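Local coordinates for putative tetR family transcription regulator (PDB 3PPB), which probably binds DNA through an N-terminal helix-turn-helix and regulates transcription as a two-subunit member of the TetR family, at residues Q59-V64 against Q104-L109; E67-I72 against H126-F131; A92-A97 against G159-A164. One frame throughout, in Å; residues are numbered along the deposited sequence.

Interaction 1: residues Q59-V64 against Q104-L109. With EDO (1,2-ethanediol), chain F.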
loop_
_atom_site.group_PDB
_atom_site.type_symbol
_atom_site.label_atom_id
_atom_site.label_comp_id
_atom_site.label_asym_id
_atom_site.label_seq_id
_atom_site.Cartn_x
_atom_site.Cartn_y
_atom_site.Cartn_z
ATOM N N GLN A 59 -10.875 -11.675 -11.748
ATOM C CA GLN A 59 -11.394 -12.923 -11.189
ATOM C C GLN A 59 -10.430 -13.472 -10.148
ATOM O O GLN A 59 -10.869 -13.952 -9.101
ATOM C CB GLN A 59 -11.684 -13.977 -12.289
ATOM C CG GLN A 59 -12.875 -13.628 -13.207
ATOM C CD GLN A 59 -14.148 -13.309 -12.450
ATOM O OE1 GLN A 59 -14.696 -14.145 -11.726
ATOM N NE2 GLN A 59 -14.627 -12.077 -12.580
ATOM N N LEU A 60 -9.116 -13.378 -10.426
ATOM C CA LEU A 60 -8.088 -13.804 -9.482
ATOM C C LEU A 60 -8.168 -12.952 -8.207
ATOM O O LEU A 60 -8.194 -13.490 -7.094
ATOM C CB LEU A 60 -6.704 -13.671 -10.143
ATOM C CG LEU A 60 -5.502 -14.032 -9.285
ATOM C CD1 LEU A 60 -5.555 -15.495 -8.816
ATOM C CD2 LEU A 60 -4.203 -13.735 -10.021
ATOM N N PHE A 61 -8.213 -11.614 -8.387
ATOM C CA PHE A 61 -8.292 -10.620 -7.316
ATOM C C PHE A 61 -9.436 -10.932 -6.363
ATOM O O PHE A 61 -9.195 -11.076 -5.165
ATOM C CB PHE A 61 -8.455 -9.206 -7.917
ATOM C CG PHE A 61 -8.519 -8.079 -6.913
ATOM C CD1 PHE A 61 -7.366 -7.590 -6.323
ATOM C CD2 PHE A 61 -9.734 -7.491 -6.576
ATOM C CE1 PHE A 61 -7.430 -6.559 -5.382
ATOM C CE2 PHE A 61 -9.789 -6.442 -5.663
ATOM C CZ PHE A 61 -8.638 -5.981 -5.077
ATOM N N LEU A 62 -10.670 -11.073 -6.898
ATOM C CA LEU A 62 -11.867 -11.331 -6.090
ATOM C C LEU A 62 -11.790 -12.695 -5.403
ATOM O O LEU A 62 -12.216 -12.824 -4.238
ATOM C CB LEU A 62 -13.159 -11.207 -6.921
ATOM C CG LEU A 62 -13.470 -9.822 -7.512
ATOM C CD1 LEU A 62 -14.589 -9.912 -8.522
ATOM C CD2 LEU A 62 -13.805 -8.786 -6.415
ATOM N N GLY A 63 -11.214 -13.671 -6.111
ATOM C CA GLY A 63 -11.018 -15.026 -5.603
ATOM C C GLY A 63 -10.131 -15.064 -4.376
ATOM O O GLY A 63 -10.512 -15.649 -3.357
ATOM N N VAL A 64 -8.951 -14.409 -4.455
ATOM C CA VAL A 64 -7.995 -14.341 -3.338
ATOM C C VAL A 64 -8.629 -13.529 -2.176
ATOM O O VAL A 64 -8.541 -13.959 -1.028
ATOM C CB VAL A 64 -6.580 -13.811 -3.738
ATOM C CG1 VAL A 64 -5.629 -13.877 -2.549
ATOM C CG2 VAL A 64 -5.992 -14.621 -4.912
ATOM N N GLN A 104 -0.230 -13.087 -0.476
ATOM C CA GLN A 104 0.011 -11.862 0.279
ATOM C C GLN A 104 0.815 -10.852 -0.578
ATOM O O GLN A 104 0.459 -9.673 -0.619
ATOM C CB GLN A 104 0.711 -12.147 1.621
ATOM C CG GLN A 104 1.109 -10.892 2.402
ATOM C CD GLN A 104 -0.041 -9.940 2.662
ATOM O OE1 GLN A 104 -1.210 -10.336 2.753
ATOM N NE2 GLN A 104 0.272 -8.661 2.817
ATOM N N ALA A 105 1.860 -11.322 -1.290
ATOM C CA ALA A 105 2.638 -10.456 -2.195
ATOM C C ALA A 105 1.706 -9.859 -3.285
ATOM O O ALA A 105 1.851 -8.694 -3.633
ATOM C CB ALA A 105 3.770 -11.248 -2.836
ATOM N N PHE A 106 0.712 -10.656 -3.761
ATOM C CA PHE A 106 -0.321 -10.268 -4.727
ATOM C C PHE A 106 -1.159 -9.125 -4.142
ATOM O O PHE A 106 -1.437 -8.169 -4.863
ATOM C CB PHE A 106 -1.209 -11.487 -5.097
ATOM C CG PHE A 106 -2.395 -11.159 -5.974
ATOM C CD1 PHE A 106 -2.256 -11.086 -7.356
ATOM C CD2 PHE A 106 -3.647 -10.899 -5.417
ATOM C CE1 PHE A 106 -3.342 -10.753 -8.168
ATOM C CE2 PHE A 106 -4.735 -10.566 -6.232
ATOM C CZ PHE A 106 -4.579 -10.518 -7.606
ATOM N N PHE A 107 -1.523 -9.187 -2.832
ATOM C CA PHE A 107 -2.274 -8.087 -2.188
ATOM C C PHE A 107 -1.407 -6.833 -2.107
ATOM O O PHE A 107 -1.844 -5.742 -2.455
ATOM C CB PHE A 107 -2.753 -8.463 -0.776
ATOM C CG PHE A 107 -3.966 -9.353 -0.645
ATOM C CD1 PHE A 107 -4.880 -9.477 -1.694
ATOM C CD2 PHE A 107 -4.233 -10.010 0.544
ATOM C CE1 PHE A 107 -6.014 -10.274 -1.559
ATOM C CE2 PHE A 107 -5.396 -10.772 0.692
ATOM C CZ PHE A 107 -6.268 -10.908 -0.362
ATOM N N GLN A 108 -0.165 -6.997 -1.693
ATOM C CA GLN A 108 0.762 -5.886 -1.561
ATOM C C GLN A 108 0.893 -5.183 -2.929
ATOM O O GLN A 108 0.841 -3.966 -3.013
ATOM C CB GLN A 108 2.098 -6.430 -1.021
ATOM C CG GLN A 108 2.898 -5.486 -0.150
ATOM C CD GLN A 108 2.201 -4.938 1.075
ATOM O OE1 GLN A 108 1.628 -3.861 1.028
ATOM N NE2 GLN A 108 2.315 -5.599 2.224
ATOM N N LEU A 109 0.934 -5.942 -4.002
ATOM C CA LEU A 109 1.056 -5.328 -5.317
ATOM C C LEU A 109 -0.247 -4.758 -5.888
ATOM O O LEU A 109 -0.177 -3.761 -6.607
ATOM C CB LEU A 109 1.610 -6.355 -6.320
ATOM C CG LEU A 109 3.059 -6.784 -6.150
ATOM C CD1 LEU A 109 3.294 -8.125 -6.825
ATOM C CD2 LEU A 109 4.004 -5.721 -6.708
HETATM C C1 EDO F . 1.331 -0.863 -1.860
HETATM O O1 EDO F . 1.546 -2.034 -1.062
HETATM C C2 EDO F . 0.020 -0.215 -1.428
HETATM O O2 EDO F . -0.432 0.700 -2.438
#
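Where helix 53-74 passes helix 101-110 in this TetR-like fold, F106 drives its ring against L60 and F61, and F107 takes up V64. The short segments cross at -118° with their axes 11.1 Å apart, a spacing bridged by large side chains. With chi1 at 174°, the F106 ring extends away from its own backbone N and carries its far rim across: CE1 lies 3.6 Å from L60 CD2, met obliquely. On the other side of the rim CE2 comes 3.7 Å from F61 CA, which sits at the ring edge, so the ring abuts helix backbone as well as side chains. The F61 side chain crosses F106 at about a right angle, its CD1 4.0 Å from F106 CE2. In the TetR family the fourth helix, here 53-74, joins the DNA-binding head to the regulatory body. The contact lies at that joint, since L60 and F106 both also touch L19 of helix 10-24. One turn further along, the two branches of V64 divide their work: CG1 lies 3.7 Å from F107 CZ, while CG2 stands more loosely, 4.4 Å from F106 CD2. F61 continues onto V120 and A124 of helix 118-128, and the F107 ring has K65 as a cation-pi partner. Beyond F107, Q108 O accepts a 2.8 Å hydrogen bond from O1 of an ethanediol, which is also hydrogen-bonded to Q108 O of the second subunit.

Interaction 2: residues E67-I72 against H126-F131. With EDO (1,2-ethanediol), chain G; EDO (1,2-ethanediol), chain H.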
loop_
_atom_site.group_PDB
_atom_site.type_symbol
_atom_site.label_atom_id
_atom_site.label_comp_id
_atom_site.label_asym_id
_atom_site.label_seq_id
_atom_site.Cartn_x
_atom_site.Cartn_y
_atom_site.Cartn_z
ATOM N N GLU A 67 -10.999 -15.840 -0.347
ATOM C CA GLU A 67 -10.228 -16.780 0.479
ATOM C C GLU A 67 -9.776 -16.129 1.797
ATOM O O GLU A 67 -9.913 -16.725 2.870
ATOM C CB GLU A 67 -8.998 -17.278 -0.286
ATOM C CG GLU A 67 -9.307 -18.287 -1.364
ATOM C CD GLU A 67 -8.076 -18.682 -2.150
ATOM O OE1 GLU A 67 -6.980 -18.730 -1.545
ATOM O OE2 GLU A 67 -8.198 -18.907 -3.376
ATOM N N PHE A 68 -9.230 -14.908 1.700
ATOM C CA PHE A 68 -8.766 -14.128 2.840
ATOM C C PHE A 68 -9.920 -13.863 3.823
ATOM O O PHE A 68 -9.787 -14.118 5.025
ATOM C CB PHE A 68 -8.163 -12.813 2.335
ATOM C CG PHE A 68 -7.772 -11.814 3.398
ATOM C CD1 PHE A 68 -6.608 -11.985 4.144
ATOM C CD2 PHE A 68 -8.536 -10.667 3.616
ATOM C CE1 PHE A 68 -6.216 -11.031 5.085
ATOM C CE2 PHE A 68 -8.146 -9.716 4.561
ATOM C CZ PHE A 68 -6.995 -9.906 5.294
ATOM N N ALA A 69 -11.057 -13.370 3.296
ATOM C CA ALA A 69 -12.247 -13.040 4.079
ATOM C C ALA A 69 -12.775 -14.276 4.793
ATOM O O ALA A 69 -13.040 -14.209 5.993
ATOM C CB ALA A 69 -13.316 -12.442 3.179
ATOM N N ASP A 70 -12.843 -15.419 4.069
ATOM C CA ASP A 70 -13.297 -16.710 4.587
ATOM C C ASP A 70 -12.393 -17.218 5.719
ATOM O O ASP A 70 -12.913 -17.656 6.740
ATOM C CB ASP A 70 -13.356 -17.752 3.457
ATOM C CG ASP A 70 -14.489 -17.597 2.447
ATOM O OD1 ASP A 70 -15.313 -16.667 2.606
ATOM O OD2 ASP A 70 -14.566 -18.428 1.508
ATOM N N ALA A 71 -11.051 -17.129 5.551
ATOM C CA ALA A 71 -10.066 -17.595 6.537
ATOM C C ALA A 71 -10.114 -16.803 7.832
ATOM O O ALA A 71 -10.127 -17.407 8.911
ATOM C CB ALA A 71 -8.658 -17.540 5.957
ATOM N N ILE A 72 -10.154 -15.467 7.742
ATOM C CA ILE A 72 -10.132 -14.632 8.943
ATOM C C ILE A 72 -11.462 -14.735 9.706
ATOM O O ILE A 72 -11.435 -14.782 10.939
ATOM C CB ILE A 72 -9.683 -13.168 8.664
ATOM C CG1 ILE A 72 -10.707 -12.347 7.861
ATOM C CG2 ILE A 72 -8.305 -13.182 7.973
ATOM C CD1 ILE A 72 -10.409 -10.828 7.808
ATOM N N HIS A 126 -16.753 -3.518 -0.173
ATOM C CA HIS A 126 -18.113 -3.469 0.376
ATOM C C HIS A 126 -18.860 -4.793 0.251
ATOM O O HIS A 126 -19.847 -4.991 0.970
ATOM C CB HIS A 126 -18.912 -2.333 -0.293
ATOM C CG HIS A 126 -18.179 -1.024 -0.275
ATOM N ND1 HIS A 126 -17.822 -0.382 -1.449
ATOM C CD2 HIS A 126 -17.675 -0.329 0.775
ATOM C CE1 HIS A 126 -17.156 0.701 -1.074
ATOM N NE2 HIS A 126 -17.028 0.765 0.253
ATOM N N GLY A 127 -18.394 -5.687 -0.622
ATOM C CA GLY A 127 -19.060 -6.969 -0.814
ATOM C C GLY A 127 -18.410 -8.058 0.003
ATOM O O GLY A 127 -18.920 -8.442 1.065
ATOM N N ILE A 128 -17.235 -8.498 -0.451
ATOM C CA ILE A 128 -16.443 -9.551 0.182
ATOM C C ILE A 128 -16.057 -9.166 1.626
ATOM O O ILE A 128 -16.164 -9.997 2.527
ATOM C CB ILE A 128 -15.199 -9.882 -0.701
ATOM C CG1 ILE A 128 -15.666 -10.459 -2.073
ATOM C CG2 ILE A 128 -14.270 -10.865 0.025
ATOM C CD1 ILE A 128 -14.551 -10.686 -3.160
ATOM N N LEU A 129 -15.608 -7.930 1.845
ATOM C CA LEU A 129 -15.181 -7.496 3.173
ATOM C C LEU A 129 -16.177 -6.514 3.802
ATOM O O LEU A 129 -15.802 -5.707 4.655
ATOM C CB LEU A 129 -13.764 -6.920 3.102
ATOM C CG LEU A 129 -12.694 -7.955 2.649
ATOM C CD1 LEU A 129 -11.512 -7.279 2.043
ATOM C CD2 LEU A 129 -12.275 -8.880 3.803
ATOM N N GLY A 130 -17.460 -6.655 3.425
ATOM C CA GLY A 130 -18.561 -5.849 3.945
ATOM C C GLY A 130 -18.720 -5.934 5.456
ATOM O O GLY A 130 -19.171 -4.974 6.102
ATOM N N PHE A 131 -18.339 -7.092 6.047
ATOM C CA PHE A 131 -18.454 -7.318 7.492
ATOM C C PHE A 131 -17.562 -6.345 8.280
ATOM O O PHE A 131 -17.850 -6.099 9.452
ATOM C CB PHE A 131 -18.124 -8.779 7.870
ATOM C CG PHE A 131 -16.662 -9.160 7.784
ATOM C CD1 PHE A 131 -16.124 -9.653 6.602
ATOM C CD2 PHE A 131 -15.823 -9.008 8.883
ATOM C CE1 PHE A 131 -14.770 -9.980 6.518
ATOM C CE2 PHE A 131 -14.464 -9.323 8.796
ATOM C CZ PHE A 131 -13.948 -9.811 7.616
HETATM C C1 EDO G . -6.150 -19.838 2.025
HETATM O O1 EDO G . -6.141 -18.865 0.970
HETATM C C2 EDO G . -7.389 -19.617 2.890
HETATM O O2 EDO G . -7.355 -20.497 4.023
HETATM C C1 EDO H . -5.254 -19.377 -7.309
HETATM O O1 EDO H . -4.681 -20.000 -6.153
HETATM C C2 EDO H . -6.747 -19.166 -7.081
HETATM O O2 EDO H . -6.935 -18.326 -5.938
#
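A69 CB is the bump of this contact, and the side chains of I128, L129 and F131 form the hollow that receives it. The methyl lies 3.7 Å from I128 CG2 and 3.8 Å from L129 CD2, with F131 CE1 a looser third wall at 4.4 Å. So small a side chain lets the backbones draw close, A69 CA to L129 CA being 6.3 Å. L129 CD2 is itself a bump: besides meeting A69 it lies at the edge of the F68 ring, 4.1 Å from F68 CD2, the two side chains crossing at about a right angle. A turn further on, I72 sends CD1 into the plane of the F131 ring, 3.7 Å from F131 CZ at its edge. A chi1 of 73° tucks F131 CG between its own backbone N and carbonyl carbon, and this swings the ring back toward helix 53-74 to meet that methyl. The hollow owes its form to a break in the chain: helix 118-128 ends in a wider pi-type turn, and L129 leaves helical geometry before helix 130-141 carries the chain on. The side chains of I128, L129 and F131 are thereby brought against helix 53-74. G130 suits the bend, for a beta carbon there would run into H126 O. On another side of helix 53-74, E67 holds two ethanediols, and its OE1 also makes a salt bridge with K103. Around the contact, F68 meets W96 of helix 82-99 and F107 of helix 101-110 edge-to-face, I72 rests on A93 and F131 on L89 of helix 82-99, while L129 O takes a weak hydrogen bond from Q154 of helix 150-170.

Interaction 3: residues A92-A97 against G159-A164. With EDO (1,2-ethanediol), chain G.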
loop_
_atom_site.group_PDB
_atom_site.type_symbol
_atom_site.label_atom_id
_atom_site.label_comp_id
_atom_site.label_asym_id
_atom_site.label_seq_id
_atom_site.Cartn_x
_atom_site.Cartn_y
_atom_site.Cartn_z
ATOM N N ALA A 92 -5.596 -13.094 12.901
ATOM C CA ALA A 92 -5.935 -14.105 11.876
ATOM C C ALA A 92 -5.523 -13.616 10.488
ATOM O O ALA A 92 -5.063 -14.412 9.670
ATOM C CB ALA A 92 -7.428 -14.410 11.879
ATOM N N ALA A 93 -5.695 -12.304 10.225
ATOM C CA ALA A 93 -5.324 -11.682 8.936
ATOM C C ALA A 93 -3.801 -11.732 8.754
ATOM O O ALA A 93 -3.316 -12.140 7.699
ATOM C CB ALA A 93 -5.838 -10.235 8.874
ATOM N N LEU A 94 -3.054 -11.358 9.803
ATOM C CA LEU A 94 -1.587 -11.356 9.781
ATOM C C LEU A 94 -1.064 -12.784 9.682
ATOM O O LEU A 94 -0.124 -13.006 8.926
ATOM C CB LEU A 94 -1.020 -10.604 11.007
ATOM C CG LEU A 94 -0.642 -9.105 10.803
ATOM C CD1 LEU A 94 -1.770 -8.305 10.173
ATOM C CD2 LEU A 94 -0.307 -8.433 12.133
ATOM N N THR A 95 -1.719 -13.769 10.361
ATOM C CA THR A 95 -1.317 -15.178 10.284
ATOM C C THR A 95 -1.507 -15.668 8.855
ATOM O O THR A 95 -0.622 -16.342 8.314
ATOM C CB THR A 95 -2.105 -16.032 11.282
ATOM O OG1 THR A 95 -1.844 -15.538 12.594
ATOM C CG2 THR A 95 -1.761 -17.528 11.210
ATOM N N TRP A 96 -2.639 -15.291 8.227
ATOM C CA TRP A 96 -2.941 -15.676 6.846
ATOM C C TRP A 96 -1.856 -15.139 5.912
ATOM O O TRP A 96 -1.382 -15.881 5.056
ATOM C CB TRP A 96 -4.336 -15.185 6.432
ATOM C CG TRP A 96 -4.699 -15.549 5.018
ATOM C CD1 TRP A 96 -5.422 -16.633 4.608
ATOM C CD2 TRP A 96 -4.350 -14.823 3.827
ATOM N NE1 TRP A 96 -5.555 -16.626 3.234
ATOM C CE2 TRP A 96 -4.887 -15.535 2.727
ATOM C CE3 TRP A 96 -3.630 -13.641 3.579
ATOM C CZ2 TRP A 96 -4.754 -15.080 1.406
ATOM C CZ3 TRP A 96 -3.465 -13.218 2.267
ATOM C CH2 TRP A 96 -4.014 -13.940 1.200
ATOM N N ALA A 97 -1.450 -13.860 6.102
ATOM C CA ALA A 97 -0.404 -13.193 5.311
ATOM C C ALA A 97 0.944 -13.948 5.386
ATOM O O ALA A 97 1.619 -14.072 4.376
ATOM C CB ALA A 97 -0.224 -11.763 5.795
ATOM N N GLY A 159 -4.863 -0.024 4.844
ATOM C CA GLY A 159 -3.511 0.525 4.815
ATOM C C GLY A 159 -2.648 0.031 5.970
ATOM O O GLY A 159 -1.453 -0.246 5.790
ATOM N N GLN A 160 -3.237 -0.072 7.170
ATOM C CA GLN A 160 -2.501 -0.528 8.346
ATOM C C GLN A 160 -2.196 -2.002 8.236
ATOM O O GLN A 160 -1.112 -2.420 8.634
ATOM C CB GLN A 160 -3.244 -0.217 9.644
ATOM C CG GLN A 160 -3.304 1.291 9.895
ATOM C CD GLN A 160 -3.797 1.587 11.262
ATOM O OE1 GLN A 160 -5.001 1.482 11.543
ATOM N NE2 GLN A 160 -2.882 1.946 12.150
ATOM N N TYR A 161 -3.121 -2.789 7.659
ATOM C CA TYR A 161 -2.868 -4.222 7.416
ATOM C C TYR A 161 -1.674 -4.373 6.456
ATOM O O TYR A 161 -0.762 -5.170 6.696
ATOM C CB TYR A 161 -4.128 -4.906 6.842
ATOM C CG TYR A 161 -3.854 -6.280 6.272
ATOM C CD1 TYR A 161 -3.706 -7.388 7.107
ATOM C CD2 TYR A 161 -3.685 -6.469 4.902
ATOM C CE1 TYR A 161 -3.421 -8.657 6.586
ATOM C CE2 TYR A 161 -3.371 -7.728 4.376
ATOM C CZ TYR A 161 -3.258 -8.822 5.223
ATOM O OH TYR A 161 -2.961 -10.073 4.734
ATOM N N LEU A 162 -1.678 -3.605 5.363
ATOM C CA LEU A 162 -0.603 -3.703 4.374
ATOM C C LEU A 162 0.724 -3.252 4.948
ATOM O O LEU A 162 1.753 -3.826 4.611
ATOM C CB LEU A 162 -0.945 -2.926 3.095
ATOM C CG LEU A 162 -2.103 -3.512 2.245
ATOM C CD1 LEU A 162 -2.451 -2.576 1.136
ATOM C CD2 LEU A 162 -1.749 -4.899 1.691
ATOM N N ALA A 163 0.706 -2.257 5.844
ATOM C CA ALA A 163 1.920 -1.763 6.497
ATOM C C ALA A 163 2.477 -2.825 7.454
ATOM O O ALA A 163 3.675 -3.072 7.444
ATOM C CB ALA A 163 1.626 -0.480 7.242
ATOM N N ALA A 164 1.608 -3.468 8.259
ATOM C CA ALA A 164 2.043 -4.465 9.251
ATOM C C ALA A 164 2.545 -5.730 8.567
ATOM O O ALA A 164 3.532 -6.304 9.022
ATOM C CB ALA A 164 0.908 -4.793 10.238
HETATM C C1 EDO G . -6.150 -19.838 2.025
HETATM O O1 EDO G . -6.141 -18.865 0.970
HETATM C C2 EDO G . -7.389 -19.617 2.890
HETATM O O2 EDO G . -7.355 -20.497 4.023
#
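Y161 points its ring and hydroxyl from helix 150-170 into helix 82-99, where A93, L94, W96 and A97 meet different parts of it. The ring is thrown outward, opposite its backbone N about the first side-chain bond (chi1 167°), and so spans the 10.7 Å between the short segment axes; these cross at -45°. One rim of the ring faces A93: CE1 is 3.7 Å from A93 CB, and A93 O lies in the ring plane at its edge. L94 and Y161 slide past each other in opposite directions, L94 CD1 resting obliquely 3.7 Å from Y161 CD1, while its other methyl, CD2, reaches A164 CB at 4.3 Å. Y161 OH is 3.4 Å from A97 CB and 3.8 Å from W96 CE3, with the W96 side chain crossing Y161 at about a right angle. The hydroxyl finds its polar partner in Q104 OE1 of helix 101-110, a hydrogen bond that satisfies this buried group. W96 turns its indole nitrogen the other way, to a weak hydrogen bond from NE1 to O1 of an ethanediol, 3.2 Å long and 151° at the hydrogen. Replacing W96 by an alanine is likely to open a gap beside the Y161 hydroxyl and to leave the rings of F68 and F107 without the indole they pack against. Helix 53-74 lies against the same helix 82-99, through F68 on A93 and A71 on W96. Helix 101-110 adds K103 on W96 and Q104 on A97, and helix 150-170 also borders the second subunit, where Q160 NE2 hydrogen-bonds N156 OD1 of that subunit.

In the fold
The three contacts, their centres about 13 Å apart in every pairing, meet through one aromatic cluster in the regulatory body. F107 of interaction 1 brings CE2 3.7 Å from F68 CG of interaction 2 and 3.5 Å from W96 CZ3 of interaction 3, while F68 CD1 lies 3.5 Å from W96 CE3. Q104 OE1 lies 2.7 Å from Y161 OH, a probable hydrogen bond joining interactions 1 and 3. Interactions 1 and 2 share helix 53-74. A tetraethylene glycol lies about 4 Å from the side chains of F68 and A93, consistent with a small-molecule pocket such as TetR regulators have. Interactions 1 and 3 also touch the second subunit, whereas interaction 2 does not.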